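PDB 6BXT: mitochondrial association factor 1 from Toxoplasma gondii, which probably tethers host mitochondria to the parasite's vacuole and binds ADP-ribose in a pocket resembling that of macro domains. Local coordinates for residues Pro35-Ser40 against Gly64-Thr69; Ala46-Gly51 against Leu168-Pro173; Ala213-Leu218 against Glu253-Tyr258. All coordinates share one frame; numbering follows the deposited sequence.

Contact 1 (Pro35-Ser40 against Gly64-Thr69); sequences PLYDPS and GEFADT. With APR (adenosine-5-diphosphoribose), chain D.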
loop_
_atom_site.group_PDB
_atom_site.type_symbol
_atom_site.label_atom_id
_atom_site.label_comp_id
_atom_site.label_asym_id
_atom_site.label_seq_id
_atom_site.Cartn_x
_atom_site.Cartn_y
_atom_site.Cartn_z
ATOM N N PRO A 35 13.879 -3.827 0.239
ATOM C CA PRO A 35 13.464 -3.724 1.641
ATOM C C PRO A 35 12.251 -2.815 1.821
ATOM O O PRO A 35 12.107 -1.832 1.093
ATOM C CB PRO A 35 14.699 -3.133 2.330
ATOM C CG PRO A 35 15.452 -2.450 1.248
ATOM C CD PRO A 35 15.237 -3.297 0.033
ATOM N N LEU A 36 11.392 -3.153 2.776
ATOM C CA LEU A 36 10.204 -2.357 3.063
ATOM C C LEU A 36 10.584 -0.912 3.375
ATOM O O LEU A 36 10.002 0.024 2.828
ATOM C CB LEU A 36 9.423 -2.962 4.234
ATOM C CG LEU A 36 8.280 -3.930 3.914
ATOM C CD1 LEU A 36 8.646 -4.919 2.816
ATOM C CD2 LEU A 36 7.873 -4.671 5.182
ATOM N N TYR A 37 11.565 -0.739 4.255
ATOM C CA TYR A 37 12.046 0.588 4.629
ATOM C C TYR A 37 13.567 0.611 4.650
ATOM O O TYR A 37 14.206 -0.412 4.890
ATOM C CB TYR A 37 11.488 0.998 5.996
ATOM C CG TYR A 37 9.978 1.101 6.024
ATOM C CD1 TYR A 37 9.189 -0.029 6.173
ATOM C CD2 TYR A 37 9.343 2.330 5.902
ATOM C CE1 TYR A 37 7.811 0.058 6.193
ATOM C CE2 TYR A 37 7.967 2.427 5.923
ATOM C CZ TYR A 37 7.205 1.289 6.069
ATOM O OH TYR A 37 5.831 1.382 6.091
ATOM N N ASP A 38 14.140 1.780 4.390
ATOM C CA ASP A 38 15.589 1.938 4.378
ATOM C C ASP A 38 16.106 2.172 5.795
ATOM O O ASP A 38 15.363 2.634 6.660
ATOM C CB ASP A 38 15.994 3.095 3.463
ATOM C CG ASP A 38 15.548 2.887 2.027
ATOM O OD1 ASP A 38 15.291 1.727 1.640
ATOM O OD2 ASP A 38 15.460 3.887 1.283
ATOM N N PRO A 39 17.385 1.847 6.042
ATOM C CA PRO A 39 17.971 2.057 7.372
ATOM C C PRO A 39 18.181 3.536 7.694
ATOM O O PRO A 39 17.890 3.961 8.812
ATOM C CB PRO A 39 19.309 1.312 7.287
ATOM C CG PRO A 39 19.639 1.282 5.840
ATOM C CD PRO A 39 18.329 1.189 5.121
ATOM N N SER A 40 18.673 4.300 6.722
ATOM C CA SER A 40 18.923 5.727 6.903
ATOM C C SER A 40 18.327 6.538 5.754
ATOM O O SER A 40 19.058 7.062 4.916
ATOM C CB SER A 40 20.426 5.995 7.009
ATOM O OG SER A 40 20.967 5.406 8.177
ATOM N N GLY A 64 3.479 -10.710 5.188
ATOM C CA GLY A 64 4.235 -11.387 6.225
ATOM C C GLY A 64 5.443 -10.585 6.669
ATOM O O GLY A 64 5.820 -10.614 7.841
ATOM N N GLU A 65 6.052 -9.864 5.731
ATOM C CA GLU A 65 7.212 -9.034 6.037
ATOM C C GLU A 65 6.863 -7.924 7.016
ATOM O O GLU A 65 7.577 -7.706 7.996
ATOM C CB GLU A 65 7.792 -8.426 4.758
ATOM C CG GLU A 65 8.719 -9.351 3.997
ATOM C CD GLU A 65 9.940 -9.749 4.804
ATOM O OE1 GLU A 65 10.692 -8.849 5.237
ATOM O OE2 GLU A 65 10.138 -10.964 5.013
ATOM N N PHE A 66 5.770 -7.219 6.738
ATOM C CA PHE A 66 5.309 -6.135 7.598
ATOM C C PHE A 66 5.126 -6.609 9.033
ATOM O O PHE A 66 5.509 -5.922 9.979
ATOM C CB PHE A 66 3.995 -5.553 7.073
ATOM C CG PHE A 66 4.173 -4.366 6.173
ATOM C CD1 PHE A 66 4.296 -3.093 6.705
ATOM C CD2 PHE A 66 4.211 -4.518 4.798
ATOM C CE1 PHE A 66 4.457 -1.995 5.880
ATOM C CE2 PHE A 66 4.373 -3.425 3.969
ATOM C CZ PHE A 66 4.495 -2.161 4.512
ATOM N N ALA A 67 4.532 -7.787 9.189
ATOM C CA ALA A 67 4.332 -8.367 10.508
ATOM C C ALA A 67 5.676 -8.654 11.174
ATOM O O ALA A 67 5.924 -8.206 12.292
ATOM C CB ALA A 67 3.499 -9.634 10.411
ATOM N N ASP A 68 6.541 -9.391 10.480
ATOM C CA ASP A 68 7.872 -9.710 10.995
ATOM C C ASP A 68 8.627 -8.453 11.418
ATOM O O ASP A 68 9.205 -8.401 12.504
ATOM C CB ASP A 68 8.691 -10.466 9.943
ATOM C CG ASP A 68 8.164 -11.864 9.680
ATOM O OD1 ASP A 68 7.470 -12.419 10.558
ATOM O OD2 ASP A 68 8.451 -12.412 8.595
ATOM N N THR A 69 8.610 -7.445 10.551
ATOM C CA THR A 69 9.335 -6.202 10.791
ATOM C C THR A 69 8.801 -5.467 12.018
ATOM O O THR A 69 9.574 -5.004 12.857
ATOM C CB THR A 69 9.249 -5.269 9.568
ATOM O OG1 THR A 69 9.652 -5.982 8.391
ATOM C CG2 THR A 69 10.140 -4.044 9.748
HETATM N N1 APR D . 9.028 -8.879 0.286
HETATM C C2 APR D . 8.885 -7.980 -0.713
HETATM N N3 APR D . 8.158 -8.306 -1.828
HETATM C C4 APR D . 7.577 -9.534 -1.933
HETATM C C5 APR D . 7.721 -10.433 -0.934
HETATM C C6 APR D . 8.454 -10.105 0.187
HETATM N N6 APR D . 8.798 -10.778 1.394
HETATM N N7 APR D . 7.049 -11.570 -1.287
HETATM C C8 APR D . 6.491 -11.362 -2.509
HETATM N N9 APR D . 6.814 -10.097 -2.926
HETATM C "C1'" APR D . 6.465 -9.475 -4.103
HETATM C "C2'" APR D . 5.902 -10.247 -5.047
HETATM O "O2'" APR D . 6.899 -10.554 -6.084
HETATM C "C3'" APR D . 4.769 -9.402 -5.654
HETATM O "O3'" APR D . 5.180 -8.781 -6.765
HETATM O "O4'" APR D . 5.396 -8.263 -3.733
HETATM C "C4'" APR D . 4.381 -8.346 -4.520
HETATM C "C5'" APR D . 3.183 -8.827 -3.738
HETATM O "O5'" APR D . 3.529 -10.030 -3.025
HETATM P PA APR D . 2.365 -10.863 -2.392
HETATM O O1A APR D . 1.869 -10.182 -1.127
HETATM O O2A APR D . 2.815 -12.233 -2.078
HETATM O O3A APR D . 1.183 -10.931 -3.486
HETATM P PB APR D . -0.314 -10.447 -3.267
HETATM O O1B APR D . -0.417 -8.929 -3.413
HETATM O O2B APR D . -1.174 -11.128 -4.332
HETATM O O5D APR D . -0.823 -10.894 -1.830
HETATM C C5D APR D . -1.347 -12.196 -1.770
HETATM O O4D APR D . -0.002 -12.650 0.061
HETATM O O1D APR D . 0.919 -10.843 1.409
HETATM C C1D APR D . 0.010 -11.875 1.478
HETATM O O2D APR D . -1.657 -11.861 3.084
HETATM C C2D APR D . -1.212 -11.406 1.723
HETATM O O3D APR D . -3.005 -12.847 1.280
HETATM C C3D APR D . -2.126 -11.985 0.683
HETATM C C4D APR D . -1.212 -12.779 -0.328
#
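One methyl, Leu36 CD2, touches three helical residues, Glu65, Phe66 and Thr69, and no hydrogen bond crosses the contact. Leu36 reaches from an irregular loop onto helix 61-76, where CD2 lies over one face of the Phe66 ring, 3.8 Å from its centroid and 16° off the normal, a CH-pi contact. The same methyl lies 3.8 Å from Glu65 CB and 3.9 Å from Thr69 OG1. A branched aliphatic residue suits the place, since a compact methyl can sit on the ring face and against the helix at once. Thr69 OG1 donates a hydrogen bond to Glu65 O at 2.7 Å, so the hydroxyl beside Leu36 has its polar need met within the helix. Tyr37 comes in at the rim: its CE1 is 3.9 Å from Phe66 CE1, the two side chains crossing at about a right angle. With CG anti to its own carbonyl carbon (chi1 -62°), the Tyr37 ring extends toward the sheet, where OH is hydrogen-bonded to Val166 O. Earlier in the helix, Asn63 N is hydrogen-bonded to ADP-ribose. The packing thus joins a loop to a helix that borders the ADP-ribose pocket, with Glu65 at the adenine, consistent with a macro-domain-like fold.

Contact 2 (Ala46-Gly51 against Leu168-Pro173); sequences ATVDAG and LYTVAP. With APR (adenosine-5-diphosphoribose), chain D.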
loop_
_atom_site.group_PDB
_atom_site.type_symbol
_atom_site.label_atom_id
_atom_site.label_comp_id
_atom_site.label_asym_id
_atom_site.label_seq_id
_atom_site.Cartn_x
_atom_site.Cartn_y
_atom_site.Cartn_z
ATOM N N ALA A 46 6.308 5.944 2.856
ATOM C CA ALA A 46 5.220 5.073 3.282
ATOM C C ALA A 46 5.093 3.880 2.344
ATOM O O ALA A 46 4.675 4.023 1.195
ATOM C CB ALA A 46 3.907 5.845 3.341
ATOM N N THR A 47 5.449 2.702 2.845
ATOM C CA THR A 47 5.398 1.480 2.050
ATOM C C THR A 47 4.000 0.878 2.093
ATOM O O THR A 47 3.330 0.921 3.123
ATOM C CB THR A 47 6.422 0.442 2.546
ATOM O OG1 THR A 47 7.740 0.997 2.473
ATOM C CG2 THR A 47 6.368 -0.826 1.703
ATOM N N VAL A 48 3.577 0.310 0.969
ATOM C CA VAL A 48 2.227 -0.219 0.829
ATOM C C VAL A 48 2.190 -1.728 1.039
ATOM O O VAL A 48 2.810 -2.486 0.294
ATOM C CB VAL A 48 1.646 0.110 -0.560
ATOM C CG1 VAL A 48 0.224 -0.429 -0.694
ATOM C CG2 VAL A 48 1.671 1.611 -0.801
ATOM N N ASP A 49 1.439 -2.152 2.048
ATOM C CA ASP A 49 1.267 -3.567 2.341
ATOM C C ASP A 49 0.271 -4.196 1.369
ATOM O O ASP A 49 -0.874 -3.751 1.258
ATOM C CB ASP A 49 0.791 -3.754 3.784
ATOM C CG ASP A 49 0.823 -5.203 4.231
ATOM O OD1 ASP A 49 0.888 -6.106 3.372
ATOM O OD2 ASP A 49 0.773 -5.438 5.457
ATOM N N ALA A 50 0.718 -5.227 0.660
ATOM C CA ALA A 50 -0.165 -5.989 -0.210
ATOM C C ALA A 50 -1.090 -6.842 0.649
ATOM O O ALA A 50 -0.820 -8.018 0.893
ATOM C CB ALA A 50 0.633 -6.851 -1.160
ATOM N N GLY A 51 -2.181 -6.234 1.108
ATOM C CA GLY A 51 -3.071 -6.857 2.070
ATOM C C GLY A 51 -3.935 -7.971 1.511
ATOM O O GLY A 51 -3.871 -8.295 0.326
ATOM N N LEU A 168 1.066 1.738 4.575
ATOM C CA LEU A 168 -0.247 1.619 3.960
ATOM C C LEU A 168 -0.618 0.152 3.817
ATOM O O LEU A 168 0.248 -0.721 3.824
ATOM C CB LEU A 168 -0.281 2.308 2.595
ATOM C CG LEU A 168 -0.124 3.827 2.625
ATOM C CD1 LEU A 168 1.175 4.241 1.958
ATOM C CD2 LEU A 168 -1.314 4.494 1.957
ATOM N N TYR A 169 -1.914 -0.103 3.688
ATOM C CA TYR A 169 -2.441 -1.451 3.562
ATOM C C TYR A 169 -3.572 -1.422 2.548
ATOM O O TYR A 169 -4.501 -0.627 2.679
ATOM C CB TYR A 169 -2.931 -1.961 4.921
ATOM C CG TYR A 169 -3.448 -3.387 4.938
ATOM C CD1 TYR A 169 -4.690 -3.706 4.404
ATOM C CD2 TYR A 169 -2.708 -4.406 5.519
ATOM C CE1 TYR A 169 -5.169 -5.005 4.430
ATOM C CE2 TYR A 169 -3.180 -5.706 5.554
ATOM C CZ TYR A 169 -4.410 -5.999 5.009
ATOM O OH TYR A 169 -4.884 -7.290 5.036
ATOM N N THR A 170 -3.488 -2.278 1.538
ATOM C CA THR A 170 -4.511 -2.333 0.505
ATOM C C THR A 170 -4.771 -3.775 0.095
ATOM O O THR A 170 -3.922 -4.643 0.286
ATOM C CB THR A 170 -4.111 -1.506 -0.738
ATOM O OG1 THR A 170 -5.217 -1.429 -1.645
ATOM C CG2 THR A 170 -2.909 -2.130 -1.446
ATOM N N VAL A 171 -5.952 -4.020 -0.460
ATOM C CA VAL A 171 -6.329 -5.347 -0.929
ATOM C C VAL A 171 -6.466 -5.321 -2.446
ATOM O O VAL A 171 -7.304 -4.602 -2.988
ATOM C CB VAL A 171 -7.650 -5.821 -0.297
ATOM C CG1 VAL A 171 -7.885 -7.293 -0.600
ATOM C CG2 VAL A 171 -7.635 -5.587 1.206
ATOM N N ALA A 172 -5.635 -6.104 -3.124
ATOM C CA ALA A 172 -5.606 -6.108 -4.580
ATOM C C ALA A 172 -6.587 -7.131 -5.144
ATOM O O ALA A 172 -6.939 -8.096 -4.466
ATOM C CB ALA A 172 -4.197 -6.392 -5.075
ATOM N N PRO A 173 -7.036 -6.922 -6.393
ATOM C CA PRO A 173 -7.958 -7.867 -7.034
ATOM C C PRO A 173 -7.294 -9.194 -7.391
ATOM O O PRO A 173 -6.125 -9.215 -7.777
ATOM C CB PRO A 173 -8.399 -7.123 -8.299
ATOM C CG PRO A 173 -7.296 -6.167 -8.584
ATOM C CD PRO A 173 -6.773 -5.749 -7.245
HETATM N N1 APR D . 9.028 -8.879 0.286
HETATM C C2 APR D . 8.885 -7.980 -0.713
HETATM N N3 APR D . 8.158 -8.306 -1.828
HETATM C C4 APR D . 7.577 -9.534 -1.933
HETATM C C5 APR D . 7.721 -10.433 -0.934
HETATM C C6 APR D . 8.454 -10.105 0.187
HETATM N N6 APR D . 8.798 -10.778 1.394
HETATM N N7 APR D . 7.049 -11.570 -1.287
HETATM C C8 APR D . 6.491 -11.362 -2.509
HETATM N N9 APR D . 6.814 -10.097 -2.926
HETATM C "C1'" APR D . 6.465 -9.475 -4.103
HETATM C "C2'" APR D . 5.902 -10.247 -5.047
HETATM O "O2'" APR D . 6.899 -10.554 -6.084
HETATM C "C3'" APR D . 4.769 -9.402 -5.654
HETATM O "O3'" APR D . 5.180 -8.781 -6.765
HETATM O "O4'" APR D . 5.396 -8.263 -3.733
HETATM C "C4'" APR D . 4.381 -8.346 -4.520
HETATM C "C5'" APR D . 3.183 -8.827 -3.738
HETATM O "O5'" APR D . 3.529 -10.030 -3.025
HETATM P PA APR D . 2.365 -10.863 -2.392
HETATM O O1A APR D . 1.869 -10.182 -1.127
HETATM O O2A APR D . 2.815 -12.233 -2.078
HETATM O O3A APR D . 1.183 -10.931 -3.486
HETATM P PB APR D . -0.314 -10.447 -3.267
HETATM O O1B APR D . -0.417 -8.929 -3.413
HETATM O O2B APR D . -1.174 -11.128 -4.332
HETATM O O5D APR D . -0.823 -10.894 -1.830
HETATM C C5D APR D . -1.347 -12.196 -1.770
HETATM O O4D APR D . -0.002 -12.650 0.061
HETATM O O1D APR D . 0.919 -10.843 1.409
HETATM C C1D APR D . 0.010 -11.875 1.478
HETATM O O2D APR D . -1.657 -11.861 3.084
HETATM C C2D APR D . -1.212 -11.406 1.723
HETATM O O3D APR D . -3.005 -12.847 1.280
HETATM C C3D APR D . -2.126 -11.985 0.683
HETATM C C4D APR D . -1.212 -12.779 -0.328
#
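Asp49 sends both its backbone N and its backbone O across to the neighbouring strand, the first to Leu168 O at 2.6 Å and the second accepting from Thr170 N at 3.0 Å. Leu168 N in turn donates to Thr47 O at 2.8 Å, which gives the offset ladder of parallel strands. Gly51 N also faces Thr170 O, but that pair is too close and too bent to rely on; an inverse gamma turn centred on Ala50 gives the same N a weak bond to Asp49 O. These strands lie in the middle of a mixed sheet flanked by helices, as in macro domains, and their other edges are also bonded: Val48 to Arg215, Tyr169 to Phe148. On the side bearing Val48 and Leu168, Val48 CG2 packs 3.8 Å from Leu168 CD1, while Thr170 OG1 finds its partner in Ala146 O. On the side bearing Asp49, Thr47 OG1 pairs with Leu36 O, and the Tyr169 ring receives Gly51 CA over one face, 3.7 Å from the centroid; glycine brings no side chain against the ring. With CG anti to the backbone N (chi1 -177°), the Tyr169 ring lies beside Asp49 and reaches Gly51, its buried OH held by Thr52 N and Phe56 O.

Contact 3 (Ala213-Leu218 against Glu253-Tyr258); sequences AIRLPL and ELQFMY. With APR (adenosine-5-diphosphoribose), chain D.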
loop_
_atom_site.group_PDB
_atom_site.type_symbol
_atom_site.label_atom_id
_atom_site.label_comp_id
_atom_site.label_asym_id
_atom_site.label_seq_id
_atom_site.Cartn_x
_atom_site.Cartn_y
_atom_site.Cartn_z
ATOM N N ALA A 213 6.990 10.083 -0.252
ATOM C CA ALA A 213 7.201 9.030 -1.240
ATOM C C ALA A 213 6.383 7.791 -0.880
ATOM O O ALA A 213 6.000 7.610 0.277
ATOM C CB ALA A 213 8.675 8.682 -1.346
ATOM N N ILE A 214 6.113 6.951 -1.877
ATOM C CA ILE A 214 5.309 5.747 -1.680
ATOM C C ILE A 214 5.979 4.533 -2.315
ATOM O O ILE A 214 6.170 4.485 -3.531
ATOM C CB ILE A 214 3.895 5.898 -2.280
ATOM C CG1 ILE A 214 3.219 7.161 -1.743
ATOM C CG2 ILE A 214 3.046 4.669 -1.962
ATOM C CD1 ILE A 214 1.900 7.483 -2.410
ATOM N N ARG A 215 6.325 3.555 -1.483
ATOM C CA ARG A 215 6.946 2.325 -1.956
ATOM C C ARG A 215 5.881 1.276 -2.254
ATOM O O ARG A 215 5.276 0.718 -1.339
ATOM C CB ARG A 215 7.943 1.801 -0.921
ATOM C CG ARG A 215 8.843 0.688 -1.439
ATOM C CD ARG A 215 10.147 0.612 -0.661
ATOM N NE ARG A 215 10.883 1.875 -0.697
ATOM C CZ ARG A 215 12.113 2.046 -0.222
ATOM N NH1 ARG A 215 12.770 1.031 0.326
ATOM N NH2 ARG A 215 12.690 3.236 -0.302
ATOM N N LEU A 216 5.662 1.016 -3.540
ATOM C CA LEU A 216 4.632 0.082 -3.985
ATOM C C LEU A 216 5.226 -1.234 -4.472
ATOM O O LEU A 216 6.158 -1.231 -5.273
ATOM C CB LEU A 216 3.806 0.694 -5.119
ATOM C CG LEU A 216 3.118 2.027 -4.847
ATOM C CD1 LEU A 216 3.224 2.919 -6.067
ATOM C CD2 LEU A 216 1.668 1.787 -4.472
ATOM N N PRO A 217 4.689 -2.368 -3.996
ATOM C CA PRO A 217 4.982 -3.613 -4.707
ATOM C C PRO A 217 4.121 -3.696 -5.957
ATOM O O PRO A 217 3.265 -2.831 -6.148
ATOM C CB PRO A 217 4.604 -4.695 -3.697
ATOM C CG PRO A 217 3.528 -4.067 -2.881
ATOM C CD PRO A 217 3.878 -2.604 -2.788
ATOM N N LEU A 218 4.333 -4.703 -6.795
ATOM C CA LEU A 218 3.435 -4.931 -7.918
ATOM C C LEU A 218 2.200 -5.653 -7.397
ATOM O O LEU A 218 2.199 -6.879 -7.275
ATOM C CB LEU A 218 4.118 -5.742 -9.020
ATOM C CG LEU A 218 3.307 -5.926 -10.306
ATOM C CD1 LEU A 218 3.130 -4.602 -11.034
ATOM C CD2 LEU A 218 3.971 -6.943 -11.213
ATOM N N GLU A 253 6.458 11.003 -4.444
ATOM C CA GLU A 253 7.268 10.264 -5.403
ATOM C C GLU A 253 6.923 8.781 -5.355
ATOM O O GLU A 253 6.945 8.168 -4.289
ATOM C CB GLU A 253 8.753 10.472 -5.106
ATOM C CG GLU A 253 9.697 9.775 -6.066
ATOM C CD GLU A 253 11.148 9.926 -5.649
ATOM O OE1 GLU A 253 11.481 9.544 -4.506
ATOM O OE2 GLU A 253 11.954 10.434 -6.458
ATOM N N LEU A 254 6.609 8.207 -6.510
ATOM C CA LEU A 254 6.264 6.793 -6.583
ATOM C C LEU A 254 7.521 5.943 -6.701
ATOM O O LEU A 254 8.410 6.239 -7.499
ATOM C CB LEU A 254 5.332 6.517 -7.767
ATOM C CG LEU A 254 3.951 7.177 -7.742
ATOM C CD1 LEU A 254 3.165 6.792 -8.988
ATOM C CD2 LEU A 254 3.174 6.803 -6.485
ATOM N N GLN A 255 7.580 4.887 -5.894
ATOM C CA GLN A 255 8.672 3.925 -5.943
ATOM C C GLN A 255 8.107 2.527 -6.132
ATOM O O GLN A 255 7.218 2.109 -5.392
ATOM C CB GLN A 255 9.510 3.979 -4.665
ATOM C CG GLN A 255 10.191 5.311 -4.415
ATOM C CD GLN A 255 10.912 5.342 -3.084
ATOM O OE1 GLN A 255 11.020 4.323 -2.403
ATOM N NE2 GLN A 255 11.407 6.516 -2.702
ATOM N N PHE A 256 8.619 1.813 -7.129
ATOM C CA PHE A 256 8.176 0.452 -7.402
ATOM C C PHE A 256 9.238 -0.566 -7.010
ATOM O O PHE A 256 10.352 -0.566 -7.535
ATOM C CB PHE A 256 7.806 0.300 -8.876
ATOM C CG PHE A 256 6.490 0.928 -9.227
ATOM C CD1 PHE A 256 5.303 0.273 -8.944
ATOM C CD2 PHE A 256 6.438 2.175 -9.826
ATOM C CE1 PHE A 256 4.088 0.846 -9.258
ATOM C CE2 PHE A 256 5.226 2.753 -10.143
ATOM C CZ PHE A 256 4.048 2.088 -9.858
ATOM N N MET A 257 8.875 -1.435 -6.074
ATOM C CA MET A 257 9.770 -2.471 -5.586
ATOM C C MET A 257 10.104 -3.465 -6.689
ATOM O O MET A 257 9.442 -3.497 -7.727
ATOM C CB MET A 257 9.138 -3.196 -4.398
ATOM C CG MET A 257 8.804 -2.289 -3.225
ATOM S SD MET A 257 7.877 -3.152 -1.948
ATOM C CE MET A 257 9.083 -4.353 -1.387
ATOM N N TYR A 258 11.125 -4.282 -6.449
ATOM C CA TYR A 258 11.635 -5.200 -7.460
ATOM C C TYR A 258 10.971 -6.570 -7.433
ATOM O O TYR A 258 10.744 -7.148 -6.369
ATOM C CB TYR A 258 13.143 -5.385 -7.291
ATOM C CG TYR A 258 13.704 -6.503 -8.140
ATOM C CD1 TYR A 258 14.098 -6.273 -9.452
ATOM C CD2 TYR A 258 13.830 -7.790 -7.633
ATOM C CE1 TYR A 258 14.606 -7.295 -10.233
ATOM C CE2 TYR A 258 14.335 -8.816 -8.405
ATOM C CZ TYR A 258 14.722 -8.564 -9.702
ATOM O OH TYR A 258 15.230 -9.587 -10.469
HETATM N N1 APR D . 9.028 -8.879 0.286
HETATM C C2 APR D . 8.885 -7.980 -0.713
HETATM N N3 APR D . 8.158 -8.306 -1.828
HETATM C C4 APR D . 7.577 -9.534 -1.933
HETATM C C5 APR D . 7.721 -10.433 -0.934
HETATM C C6 APR D . 8.454 -10.105 0.187
HETATM N N6 APR D . 8.798 -10.778 1.394
HETATM N N7 APR D . 7.049 -11.570 -1.287
HETATM C C8 APR D . 6.491 -11.362 -2.509
HETATM N N9 APR D . 6.814 -10.097 -2.926
HETATM C "C1'" APR D . 6.465 -9.475 -4.103
HETATM C "C2'" APR D . 5.902 -10.247 -5.047
HETATM O "O2'" APR D . 6.899 -10.554 -6.084
HETATM C "C3'" APR D . 4.769 -9.402 -5.654
HETATM O "O3'" APR D . 5.180 -8.781 -6.765
HETATM O "O4'" APR D . 5.396 -8.263 -3.733
HETATM C "C4'" APR D . 4.381 -8.346 -4.520
HETATM C "C5'" APR D . 3.183 -8.827 -3.738
HETATM O "O5'" APR D . 3.529 -10.030 -3.025
HETATM P PA APR D . 2.365 -10.863 -2.392
HETATM O O1A APR D . 1.869 -10.182 -1.127
HETATM O O2A APR D . 2.815 -12.233 -2.078
HETATM O O3A APR D . 1.183 -10.931 -3.486
HETATM P PB APR D . -0.314 -10.447 -3.267
HETATM O O1B APR D . -0.417 -8.929 -3.413
HETATM O O2B APR D . -1.174 -11.128 -4.332
HETATM O O5D APR D . -0.823 -10.894 -1.830
HETATM C C5D APR D . -1.347 -12.196 -1.770
HETATM O O4D APR D . -0.002 -12.650 0.061
HETATM O O1D APR D . 0.919 -10.843 1.409
HETATM C C1D APR D . 0.010 -11.875 1.478
HETATM O O2D APR D . -1.657 -11.861 3.084
HETATM C C2D APR D . -1.212 -11.406 1.723
HETATM O O3D APR D . -3.005 -12.847 1.280
HETATM C C3D APR D . -2.126 -11.985 0.683
HETATM C C4D APR D . -1.212 -12.779 -0.328
#
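Two parallel strands of a beta-alpha-beta unit, linked through helix 230-248, meet here, and their C-terminal ends run into the ADP-ribose pocket of this macro-domain-like fold. Ile214 uses N and O to reach Glu253 O and Gln255 N, both at 2.8 Å. One step on, Leu216 N donates to Gln255 O at 2.7 Å, and Met257 N closes the ladder on Leu216 O. The sheet carries a different chemistry on each side. Beside Ile214, Leu254 and Phe256 pack against helix 230-248, and Leu216 joins them: its CD1 packs 3.9 Å from Leu254 CD2 and lies over one face of the Phe256 ring in a CH-pi contact, 4.3 Å from its centroid. The other side holds a buried polar pair. Arg215 grips Gln255 side-on, NE and NH2 both donating to the single atom OE1, at 3.0 and 2.9 Å. NE approaches nearly in line with the amide C=O, whereas NH2 lies in the carbonyl plane on a lone pair; both bonds are bent, with angles near 137° at the hydrogen. A bend at chi3 (-57°) turns the guanidinium toward the amide, and NH1 forms a salt bridge with Asp38, which probably balances the guanidinium charge. Arginine suits this place because one group can serve the strand and the loop together. Its aliphatic part is used too, CG packing against Met257 CG. Met257, long and flexible, carries the contact beyond the strand: its SD lies alongside Pro217, and its terminal methyl CE comes within 3.7 Å of adenine atom C2.

Strand 45-51 ties the three contacts together. It pairs with 166-171 in contact 2 and with 213-216 on its other edge, where Val48 N meets Arg215 O at 2.9 Å, so contacts 2 and 3 belong to one sheet, their centres about 11 Å apart. Contact 1 is built onto that sheet, its centre about 13 Å from each of the others: Asp38 OD1 pairs with Arg215 NH1 at 2.9 Å, Leu36 O probably bonds to Thr47 OG1, and Phe66 packs against Asp49. All three reach ADP-ribose. Glu65 of contact 1 and Met257 of contact 3 border the adenine, Pro217 the adjoining ribose, and Ala50 of contact 2 the diphosphate.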